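Local coordinates for plantacyanin (Spinacia oleracea, PDB 1F56), which binds a single copper ion as a basic blue cupredoxin and probably serves as a one-electron carrier, at residues N12-G16 / K17-A21; K28-K31 / G32-N35; I63-R67 / G68-F72. All blocks are in the same frame, centred on the assembly; numbering follows the deposited sequence.

Contact 1 of 3, residues N12-G16 / K17-A21. With SO4 (sulfate ion), chain E.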
ATOM      1  N   ASN A  12      -1.291   7.372  -6.843  1.00 23.70           N
ATOM      2  CA  ASN A  12      -0.437   7.630  -7.992  1.00 27.38           C
ATOM      3  C   ASN A  12       0.989   7.117  -7.778  1.00 28.18           C
ATOM      4  O   ASN A  12       1.457   7.001  -6.637  1.00 24.08           O
ATOM      5  CB  ASN A  12      -0.403   9.124  -8.328  1.00 26.49           C
ATOM      6  CG  ASN A  12       0.251   9.948  -7.247  1.00 40.86           C
ATOM      7  OD1 ASN A  12      -0.419  10.482  -6.364  1.00 52.31           O
ATOM      8  ND2 ASN A  12       1.571  10.045  -7.300  1.00 40.75           N
ATOM      9  N   GLY A  13       1.659   6.800  -8.887  1.00 26.73           N
ATOM     10  CA  GLY A  13       3.035   6.327  -8.846  1.00 29.40           C
ATOM     11  C   GLY A  13       3.226   4.829  -9.004  1.00 31.18           C
ATOM     12  O   GLY A  13       4.364   4.352  -9.051  1.00 30.90           O
ATOM     13  N   ALA A  14       2.128   4.084  -9.104  1.00 31.01           N
ATOM     14  CA  ALA A  14       2.219   2.629  -9.233  1.00 35.75           C
ATOM     15  C   ALA A  14       1.694   2.065 -10.548  1.00 35.03           C
ATOM     16  O   ALA A  14       2.155   1.016 -11.004  1.00 35.61           O
ATOM     17  CB  ALA A  14       1.500   1.961  -8.062  1.00 34.52           C
ATOM     18  N   ARG A  15       0.739   2.761 -11.156  1.00 36.97           N
ATOM     19  CA  ARG A  15       0.127   2.315 -12.411  1.00 38.97           C
ATOM     20  C   ARG A  15       1.059   2.235 -13.617  1.00 35.01           C
ATOM     21  O   ARG A  15       1.730   3.208 -13.971  1.00 38.63           O
ATOM     22  CB  ARG A  15      -1.059   3.225 -12.761  1.00 50.06           C
ATOM     23  CG  ARG A  15      -2.155   3.250 -11.701  1.00 68.99           C
ATOM     24  CD  ARG A  15      -2.981   4.527 -11.804  1.00 86.63           C
ATOM     25  NE  ARG A  15      -3.844   4.731 -10.642  1.00 96.11           N
ATOM     26  CZ  ARG A  15      -4.974   4.066 -10.415  1.00100.00           C
ATOM     27  NH1 ARG A  15      -5.390   3.146 -11.276  1.00100.00           N
ATOM     28  NH2 ARG A  15      -5.687   4.325  -9.326  1.00100.00           N
ATOM     29  N   GLY A  16       1.089   1.067 -14.248  1.00 34.55           N
ATOM     30  CA  GLY A  16       1.906   0.874 -15.435  1.00 30.63           C
ATOM     31  C   GLY A  16       3.413   0.931 -15.254  1.00 34.40           C
ATOM     32  O   GLY A  16       4.154   1.039 -16.237  1.00 32.39           O
ATOM     33  N   LYS A  17       3.877   0.864 -14.010  1.00 29.44           N
ATOM     34  CA  LYS A  17       5.307   0.916 -13.745  1.00 29.67           C
ATOM     35  C   LYS A  17       5.814  -0.423 -13.217  1.00 28.89           C
ATOM     36  O   LYS A  17       5.074  -1.168 -12.568  1.00 28.41           O
ATOM     37  CB  LYS A  17       5.593   2.062 -12.780  1.00 33.98           C
ATOM     38  CG  LYS A  17       5.214   3.409 -13.401  1.00 42.93           C
ATOM     39  CD  LYS A  17       5.369   4.586 -12.459  1.00 34.87           C
ATOM     40  CE  LYS A  17       4.987   5.876 -13.179  1.00 34.56           C
ATOM     41  NZ  LYS A  17       4.995   7.050 -12.258  1.00 52.97           N
ATOM     42  N   SER A  18       7.069  -0.738 -13.525  1.00 24.15           N
ATOM     43  CA  SER A  18       7.658  -2.003 -13.127  1.00 23.93           C
ATOM     44  C   SER A  18       8.419  -1.936 -11.813  1.00 21.96           C
ATOM     45  O   SER A  18       9.210  -1.020 -11.577  1.00 22.62           O
ATOM     46  CB  SER A  18       8.594  -2.519 -14.233  1.00 30.39           C
ATOM     47  OG  SER A  18       9.761  -1.721 -14.334  1.00 46.43           O
ATOM     48  N   PHE A  19       8.191  -2.931 -10.963  1.00 20.23           N
ATOM     49  CA  PHE A  19       8.857  -2.981  -9.670  1.00 21.26           C
ATOM     50  C   PHE A  19       9.658  -4.272  -9.517  1.00 20.19           C
ATOM     51  O   PHE A  19       9.397  -5.268 -10.204  1.00 19.68           O
ATOM     52  CB  PHE A  19       7.831  -2.846  -8.543  1.00  8.84           C
ATOM     53  CG  PHE A  19       7.123  -1.512  -8.523  1.00 26.25           C
ATOM     54  CD1 PHE A  19       5.960  -1.312  -9.267  1.00 15.61           C
ATOM     55  CD2 PHE A  19       7.626  -0.447  -7.757  1.00 23.22           C
ATOM     56  CE1 PHE A  19       5.303  -0.070  -9.250  1.00 16.69           C
ATOM     57  CE2 PHE A  19       6.976   0.793  -7.736  1.00 20.23           C
ATOM     58  CZ  PHE A  19       5.816   0.976  -8.486  1.00 19.71           C
ATOM     59  N   ARG A  20      10.640  -4.234  -8.622  1.00 15.31           N
ATOM     60  CA  ARG A  20      11.517  -5.368  -8.368  1.00 14.84           C
ATOM     61  C   ARG A  20      11.620  -5.661  -6.884  1.00 18.18           C
ATOM     62  O   ARG A  20      11.482  -4.755  -6.051  1.00 20.51           O
ATOM     63  CB  ARG A  20      12.916  -5.074  -8.917  1.00 14.62           C
ATOM     64  CG  ARG A  20      12.937  -4.857 -10.427  1.00 15.48           C
ATOM     65  CD  ARG A  20      12.761  -6.167 -11.148  1.00 17.77           C
ATOM     66  NE  ARG A  20      12.923  -6.049 -12.595  1.00 32.33           N
ATOM     67  CZ  ARG A  20      11.919  -5.861 -13.450  1.00 47.28           C
ATOM     68  NH1 ARG A  20      12.163  -5.768 -14.751  1.00 49.62           N
ATOM     69  NH2 ARG A  20      10.670  -5.774 -13.007  1.00 43.66           N
ATOM     70  N   ALA A  21      11.864  -6.924  -6.555  1.00 18.25           N
ATOM     71  CA  ALA A  21      12.011  -7.329  -5.157  1.00 20.59           C
ATOM     72  C   ALA A  21      13.108  -6.454  -4.559  1.00 17.85           C
ATOM     73  O   ALA A  21      14.076  -6.168  -5.226  1.00 17.12           O
ATOM     74  CB  ALA A  21      12.413  -8.805  -5.091  1.00 21.49           C
TER
HETATM   75  S   SO4 E 304       0.206   7.667 -12.227  1.00 59.87           S
HETATM   76  O1  SO4 E 304       0.575   7.027 -13.506  1.00 63.60           O
HETATM   77  O2  SO4 E 304      -0.535   6.704 -11.390  1.00 55.57           O
HETATM   78  O3  SO4 E 304       1.432   8.095 -11.524  1.00 54.42           O
HETATM   79  O4  SO4 E 304      -0.649   8.838 -12.488  1.00 51.12           O
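A14 to K17 make a type II beta turn, closed by a long, weak K17 N to A14 O hydrogen bond of 3.5 Å. G16 holds the third position with positive phi, which favours glycine. The turn lies in the surface loop between strands 2-6 and 24-28. Past it, the chain brings the F19 ring back edge-on against the backbone of G13 and A14: CZ is 3.7 Å from G13 O and CE1 is 3.8 Å from A14 O, both oxygens near the ring plane. The CB of A14 approaches CZ more loosely, while Y3 meets the ring at about 90° and I88 and L65 also touch the F19 side chain. An alanine here is likely to leave the two carbonyl oxygens and A14 without the ring edge they rest against, opening a gap beside I88. K17 turns its CG beside its backbone N (chi1 -63°) and extends from there, CD passing 3.6 Å from G13 O. A sulfate, probably from the crystallisation liquor, receives G13 N at O3 (2.9 Å, bent to 136°). R15, poorly ordered, flanks this ion with its CD 3.3 Å from sulfate O2, and K17 NZ stops 3.8 Å from sulfate O3.

Contact 2 of 3, residues K28-K31 / G32-N35. With CU1 (copper (I) ion), chain F.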
ATOM      1  N   LYS A  28       3.459   8.545   0.818  1.00 19.72           N
ATOM      2  CA  LYS A  28       3.393   9.929   1.263  1.00 21.02           C
ATOM      3  C   LYS A  28       1.970  10.437   1.330  1.00 20.47           C
ATOM      4  O   LYS A  28       1.198  10.281   0.370  1.00 18.82           O
ATOM      5  CB  LYS A  28       4.230  10.817   0.336  1.00 26.64           C
ATOM      6  CG  LYS A  28       5.702  10.427   0.312  1.00 28.92           C
ATOM      7  CD  LYS A  28       6.579  11.557  -0.186  1.00 36.42           C
ATOM      8  CE  LYS A  28       8.030  11.303   0.178  1.00 40.21           C
ATOM      9  NZ  LYS A  28       8.919  12.422  -0.231  1.00 46.91           N
ATOM     10  N   TYR A  29       1.638  11.030   2.481  1.00 15.96           N
ATOM     11  CA  TYR A  29       0.308  11.569   2.745  1.00 15.29           C
ATOM     12  C   TYR A  29       0.354  12.332   4.073  1.00 18.60           C
ATOM     13  O   TYR A  29       1.395  12.368   4.743  1.00 14.74           O
ATOM     14  CB  TYR A  29      -0.715  10.427   2.835  1.00 15.31           C
ATOM     15  CG  TYR A  29      -0.348   9.383   3.874  1.00 15.45           C
ATOM     16  CD1 TYR A  29       0.544   8.353   3.575  1.00 15.29           C
ATOM     17  CD2 TYR A  29      -0.861   9.451   5.174  1.00 14.55           C
ATOM     18  CE1 TYR A  29       0.917   7.410   4.551  1.00  9.71           C
ATOM     19  CE2 TYR A  29      -0.489   8.515   6.158  1.00 15.05           C
ATOM     20  CZ  TYR A  29       0.397   7.503   5.837  1.00 21.69           C
ATOM     21  OH  TYR A  29       0.775   6.595   6.802  1.00 15.78           O
ATOM     22  N   ILE A  30      -0.761  12.947   4.458  1.00 14.24           N
ATOM     23  CA  ILE A  30      -0.782  13.707   5.704  1.00 14.86           C
ATOM     24  C   ILE A  30      -1.084  12.767   6.861  1.00 22.23           C
ATOM     25  O   ILE A  30      -2.123  12.089   6.889  1.00 18.16           O
ATOM     26  CB  ILE A  30      -1.860  14.834   5.692  1.00 27.60           C
ATOM     27  CG1 ILE A  30      -1.497  15.913   4.672  1.00 21.06           C
ATOM     28  CG2 ILE A  30      -1.935  15.495   7.064  1.00 21.79           C
ATOM     29  CD1 ILE A  30      -2.596  16.953   4.456  1.00 33.35           C
ATOM     30  N   LYS A  31      -0.159  12.721   7.812  1.00 22.69           N
ATOM     31  CA  LYS A  31      -0.294  11.874   8.988  1.00 23.42           C
ATOM     32  C   LYS A  31      -1.659  12.069   9.654  1.00 22.68           C
ATOM     33  O   LYS A  31      -2.049  13.190   9.951  1.00 18.96           O
ATOM     34  CB  LYS A  31       0.823  12.215   9.980  1.00 18.48           C
ATOM     35  CG  LYS A  31       0.820  11.389  11.247  1.00 30.64           C
ATOM     36  CD  LYS A  31       1.902  11.887  12.193  1.00 36.29           C
ATOM     37  CE  LYS A  31       1.966  11.059  13.451  1.00 45.22           C
ATOM     38  NZ  LYS A  31       3.048  11.567  14.333  1.00 66.72           N
ATOM     39  N   GLY A  32      -2.380  10.974   9.879  1.00 23.89           N
ATOM     40  CA  GLY A  32      -3.674  11.065  10.523  1.00 21.14           C
ATOM     41  C   GLY A  32      -4.853  10.952   9.588  1.00 23.13           C
ATOM     42  O   GLY A  32      -5.949  10.581  10.008  1.00 24.39           O
ATOM     43  N   GLN A  33      -4.643  11.253   8.315  1.00 24.25           N
ATOM     44  CA  GLN A  33      -5.727  11.202   7.336  1.00 21.54           C
ATOM     45  C   GLN A  33      -5.893   9.859   6.650  1.00 21.67           C
ATOM     46  O   GLN A  33      -6.947   9.582   6.060  1.00 19.35           O
ATOM     47  CB  GLN A  33      -5.527  12.293   6.282  1.00 24.36           C
ATOM     48  CG  GLN A  33      -5.667  13.701   6.855  1.00 36.91           C
ATOM     49  CD  GLN A  33      -5.833  14.763   5.782  1.00 39.52           C
ATOM     50  OE1 GLN A  33      -6.121  15.922   6.085  1.00 38.86           O
ATOM     51  NE2 GLN A  33      -5.650  14.372   4.520  1.00 39.17           N
ATOM     52  N   HIS A  34      -4.847   9.039   6.721  1.00 14.88           N
ATOM     53  CA  HIS A  34      -4.849   7.702   6.120  1.00 18.63           C
ATOM     54  C   HIS A  34      -3.859   6.823   6.886  1.00 16.89           C
ATOM     55  O   HIS A  34      -3.168   7.276   7.802  1.00 20.05           O
ATOM     56  CB  HIS A  34      -4.353   7.744   4.652  1.00 10.90           C
ATOM     57  CG  HIS A  34      -5.150   8.628   3.750  1.00  8.01           C
ATOM     58  ND1 HIS A  34      -6.380   8.268   3.248  1.00 13.15           N
ATOM     59  CD2 HIS A  34      -4.901   9.873   3.276  1.00 13.74           C
ATOM     60  CE1 HIS A  34      -6.862   9.254   2.511  1.00 16.81           C
ATOM     61  NE2 HIS A  34      -5.985  10.241   2.513  1.00 14.93           N
ATOM     62  N   ASN A  35      -3.802   5.562   6.485  1.00 16.78           N
ATOM     63  CA  ASN A  35      -2.837   4.625   7.023  1.00 14.67           C
ATOM     64  C   ASN A  35      -2.510   3.661   5.885  1.00 14.36           C
ATOM     65  O   ASN A  35      -3.162   3.692   4.822  1.00 10.61           O
ATOM     66  CB  ASN A  35      -3.380   3.898   8.264  1.00 17.29           C
ATOM     67  CG  ASN A  35      -4.496   2.936   7.954  1.00 23.62           C
ATOM     68  OD1 ASN A  35      -4.907   2.772   6.808  1.00 34.52           O
ATOM     69  ND2 ASN A  35      -4.997   2.281   8.994  1.00 29.28           N
TER
HETATM   70 CU   CU1 F  92      -7.213   6.445   3.603  1.00 21.91          CU
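The copper site takes one of its ligands from this loop, where Y29 packs against the backbone and CB of the ligand H34. ND1 of H34 binds the copper at 2.0 Å, and C74, H79 and M84 complete the site, with F9 meeting the H34 imidazole edge-to-face and the ring of H79 lying next to it. H34 has its CG anti to the carbonyl carbon and beside the backbone N (chi1 -58°), which sends the imidazole toward the metal. The side chains of Y29 and H34 run past each other in opposite directions. The tyrosine ring comes obliquely, its CE2 3.4 Å from H34 O and its CD2 3.9 Å from H34 CB. Y29 OH reaches beyond the loop to a hydrogen bond with D61.

Between these two residues the chain reverses through I30, K31, G32 and Q33. The backbone angles of K31 and G32 fit a type II beta turn, and Q33 N closes it on I30 O at 3.0 Å with an N-H...O angle of 163°. A beta carbon on G32 would run into K31 O, consistent with glycine at that corner. The side chains of the two outer turn residues, both exposed, lie alongside each other and point the same way: I30 CB is 4.0 Å from Q33 CD, and I30 CD1 is 4.0 Å from Q33 NE2. Next to the ligand, N35 is buried; its ND2 hydrogen-bonds S75 OG.

Contact 3 of 3, residues I63-R67 / G68-F72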
ATOM      1  N   ILE A  63       8.513   1.142   3.041  1.00 21.66           N
ATOM      2  CA  ILE A  63       8.246  -0.280   3.065  1.00 16.65           C
ATOM      3  C   ILE A  63       8.976  -0.984   1.916  1.00 16.67           C
ATOM      4  O   ILE A  63       8.856  -0.594   0.754  1.00 13.88           O
ATOM      5  CB  ILE A  63       6.737  -0.527   2.943  1.00 19.24           C
ATOM      6  CG1 ILE A  63       6.007   0.221   4.064  1.00 17.42           C
ATOM      7  CG2 ILE A  63       6.445  -2.024   2.997  1.00 16.25           C
ATOM      8  CD1 ILE A  63       4.503   0.029   4.049  1.00 16.68           C
ATOM      9  N   LYS A  64       9.740  -2.019   2.254  1.00 15.65           N
ATOM     10  CA  LYS A  64      10.464  -2.789   1.254  1.00 14.57           C
ATOM     11  C   LYS A  64       9.569  -3.877   0.661  1.00 11.66           C
ATOM     12  O   LYS A  64       8.806  -4.520   1.373  1.00 15.95           O
ATOM     13  CB  LYS A  64      11.722  -3.384   1.885  1.00 26.43           C
ATOM     14  CG  LYS A  64      12.629  -2.295   2.477  1.00 29.94           C
ATOM     15  CD  LYS A  64      13.927  -2.847   3.028  1.00 47.57           C
ATOM     16  CE  LYS A  64      14.796  -1.723   3.576  1.00 60.05           C
ATOM     17  NZ  LYS A  64      16.034  -2.231   4.236  1.00 70.87           N
ATOM     18  N   LEU A  65       9.643  -4.058  -0.653  1.00 12.02           N
ATOM     19  CA  LEU A  65       8.842  -5.062  -1.351  1.00 12.48           C
ATOM     20  C   LEU A  65       9.486  -6.444  -1.303  1.00 16.52           C
ATOM     21  O   LEU A  65      10.699  -6.554  -1.383  1.00 17.21           O
ATOM     22  CB  LEU A  65       8.680  -4.660  -2.810  1.00 18.05           C
ATOM     23  CG  LEU A  65       7.956  -3.340  -3.077  1.00 10.25           C
ATOM     24  CD1 LEU A  65       7.826  -3.118  -4.592  1.00 14.83           C
ATOM     25  CD2 LEU A  65       6.583  -3.392  -2.415  1.00 19.21           C
ATOM     26  N   THR A  66       8.685  -7.493  -1.149  1.00 15.51           N
ATOM     27  CA  THR A  66       9.236  -8.846  -1.151  1.00 16.13           C
ATOM     28  C   THR A  66       8.936  -9.417  -2.537  1.00 18.56           C
ATOM     29  O   THR A  66       8.020  -8.947  -3.222  1.00 20.95           O
ATOM     30  CB  THR A  66       8.583  -9.748  -0.065  1.00 20.14           C
ATOM     31  OG1 THR A  66       7.151  -9.658  -0.156  1.00 15.30           O
ATOM     32  CG2 THR A  66       9.042  -9.330   1.319  1.00 23.28           C
ATOM     33  N   ARG A  67       9.696 -10.419  -2.958  1.00 18.49           N
ATOM     34  CA  ARG A  67       9.472 -11.005  -4.267  1.00 16.43           C
ATOM     35  C   ARG A  67       8.037 -11.522  -4.413  1.00 21.35           C
ATOM     36  O   ARG A  67       7.515 -12.221  -3.533  1.00 23.83           O
ATOM     37  CB  ARG A  67      10.470 -12.136  -4.512  1.00 20.49           C
ATOM     38  CG  ARG A  67      10.432 -12.702  -5.935  1.00 26.35           C
ATOM     39  CD  ARG A  67      11.689 -13.520  -6.227  1.00 29.14           C
ATOM     40  NE  ARG A  67      11.721 -14.030  -7.597  1.00 56.36           N
ATOM     41  CZ  ARG A  67      10.977 -15.042  -8.037  1.00 67.10           C
ATOM     42  NH1 ARG A  67      10.137 -15.663  -7.219  1.00 70.25           N
ATOM     43  NH2 ARG A  67      11.076 -15.442  -9.300  1.00 67.18           N
ATOM     44  N   GLY A  68       7.409 -11.193  -5.534  1.00 17.93           N
ATOM     45  CA  GLY A  68       6.044 -11.623  -5.762  1.00 20.67           C
ATOM     46  C   GLY A  68       5.035 -10.516  -5.472  1.00 21.38           C
ATOM     47  O   GLY A  68       5.353  -9.324  -5.577  1.00 18.88           O
ATOM     48  N   GLN A  69       3.819 -10.908  -5.101  1.00 16.62           N
ATOM     49  CA  GLN A  69       2.761  -9.946  -4.823  1.00 20.76           C
ATOM     50  C   GLN A  69       2.858  -9.269  -3.448  1.00 17.78           C
ATOM     51  O   GLN A  69       3.193  -9.899  -2.435  1.00 18.31           O
ATOM     52  CB  GLN A  69       1.400 -10.624  -4.992  1.00 25.86           C
ATOM     53  CG  GLN A  69       1.142 -11.163  -6.405  1.00 24.67           C
ATOM     54  CD  GLN A  69       0.978 -10.057  -7.434  1.00 34.25           C
ATOM     55  OE1 GLN A  69       0.039  -9.262  -7.366  1.00 49.78           O
ATOM     56  NE2 GLN A  69       1.890 -10.001  -8.392  1.00 31.03           N
ATOM     57  N   ASN A  70       2.593  -7.966  -3.449  1.00 15.34           N
ATOM     58  CA  ASN A  70       2.612  -7.124  -2.253  1.00 14.66           C
ATOM     59  C   ASN A  70       1.320  -6.324  -2.315  1.00 18.06           C
ATOM     60  O   ASN A  70       1.114  -5.554  -3.255  1.00 18.35           O
ATOM     61  CB  ASN A  70       3.792  -6.162  -2.309  1.00 10.30           C
ATOM     62  CG  ASN A  70       5.141  -6.872  -2.193  1.00 14.23           C
ATOM     63  OD1 ASN A  70       5.730  -6.934  -1.117  1.00 13.95           O
ATOM     64  ND2 ASN A  70       5.626  -7.409  -3.306  1.00  5.68           N
ATOM     65  N   TYR A  71       0.466  -6.489  -1.313  1.00 11.61           N
ATOM     66  CA  TYR A  71      -0.833  -5.814  -1.274  1.00 13.49           C
ATOM     67  C   TYR A  71      -0.904  -4.789  -0.158  1.00 16.79           C
ATOM     68  O   TYR A  71      -0.435  -5.042   0.953  1.00 11.95           O
ATOM     69  CB  TYR A  71      -1.951  -6.844  -1.039  1.00 10.72           C
ATOM     70  CG  TYR A  71      -2.021  -7.955  -2.059  1.00 15.72           C
ATOM     71  CD1 TYR A  71      -2.567  -7.733  -3.325  1.00 13.53           C
ATOM     72  CD2 TYR A  71      -1.532  -9.237  -1.764  1.00 13.04           C
ATOM     73  CE1 TYR A  71      -2.623  -8.756  -4.281  1.00 16.46           C
ATOM     74  CE2 TYR A  71      -1.588 -10.270  -2.720  1.00 12.98           C
ATOM     75  CZ  TYR A  71      -2.131 -10.019  -3.967  1.00 16.24           C
ATOM     76  OH  TYR A  71      -2.164 -11.022  -4.911  1.00 16.21           O
ATOM     77  N   PHE A  72      -1.503  -3.635  -0.442  1.00 13.08           N
ATOM     78  CA  PHE A  72      -1.636  -2.594   0.574  1.00 16.55           C
ATOM     79  C   PHE A  72      -3.011  -1.947   0.466  1.00 15.02           C
ATOM     80  O   PHE A  72      -3.516  -1.802  -0.638  1.00 12.44           O
ATOM     81  CB  PHE A  72      -0.577  -1.497   0.386  1.00 14.07           C
ATOM     82  CG  PHE A  72       0.831  -1.996   0.400  1.00 19.16           C
ATOM     83  CD1 PHE A  72       1.440  -2.427  -0.777  1.00 20.24           C
ATOM     84  CD2 PHE A  72       1.564  -2.023   1.587  1.00 13.91           C
ATOM     85  CE1 PHE A  72       2.766  -2.874  -0.775  1.00 19.62           C
ATOM     86  CE2 PHE A  72       2.887  -2.470   1.591  1.00 19.41           C
ATOM     87  CZ  PHE A  72       3.485  -2.893   0.408  1.00 13.53           C
TER
HETATM   88  O   HOH W   1       6.129  -5.284   1.203  1.00 30.47           O
HETATM   89  O   HOH W   2       5.671 -11.036  -1.900  1.00 19.39           O
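T66 and N70 make the polar centre of this contact, the asparagine amide gripping both backbone groups of the threonine. N70 ND2 donates to T66 O over 2.8 Å in a nearly straight bond (174°) that lies in the T66 carbonyl plane and in the plane of the amide itself. N70 OD1 receives T66 N at 3.0 Å, the donor tilted somewhat from the asparagine C=O plane. Two bonds on one flat group fix its rotation, the single amide offering its N-H to T66 O and its C=O to T66 N. N70 reaches this place with CG anti to its carbonyl carbon, chi1 -68°. A water adds a further donor to N70 OD1 and also donates to K64 O.

Inward the packing is buried and mostly apolar: L65 CD2 covers the N70 amide carbon CG at 3.8 Å and also reaches the edge of the F72 ring. I63 CG2 comes to F72 CE2 at 3.9 Å, again near the ring plane, the two side chains sliding past each other in opposite directions. F27, V36 and A38 close in around F72, while I88 and L25 touch L65.

The bend itself is looser and wetter. T66 OG1 sits 3.2 Å from N70 OD1 and 2.7 Å from a second water, which also lies near R67 O and Q69 O. The side chains of R67 and Q69 are exposed. G68 has positive phi, where a beta carbon would collide with R67 O.

The segments run 151° apart, yet strands 60-64 and 68-73 belong to different sheets; the chain here is a beta-arch, crossing between the two sheets of the cupredoxin beta barrel.

How the contacts relate
Along the chain the contacts come in series, and all three are connections between strands: contact 1 joins strands 2-6 and 24-28, contact 2 joins 24-28 to 36-39, and contact 3 joins 60-64 to 68-73. Contacts 2 and 3 each link a strand of the three-stranded sheet to one of the four-stranded sheet. Contacts 1 and 3, with centres 11 Å apart, touch where A21 CB meets R67 CA at 3.8 Å and F19 CB lies against L65. Contact 2 stands apart, its centre 21 and 20 Å from theirs and across the chain's centre from contact 3. It carries the copper ligand H34, at a different part of the barrel from the joined loops.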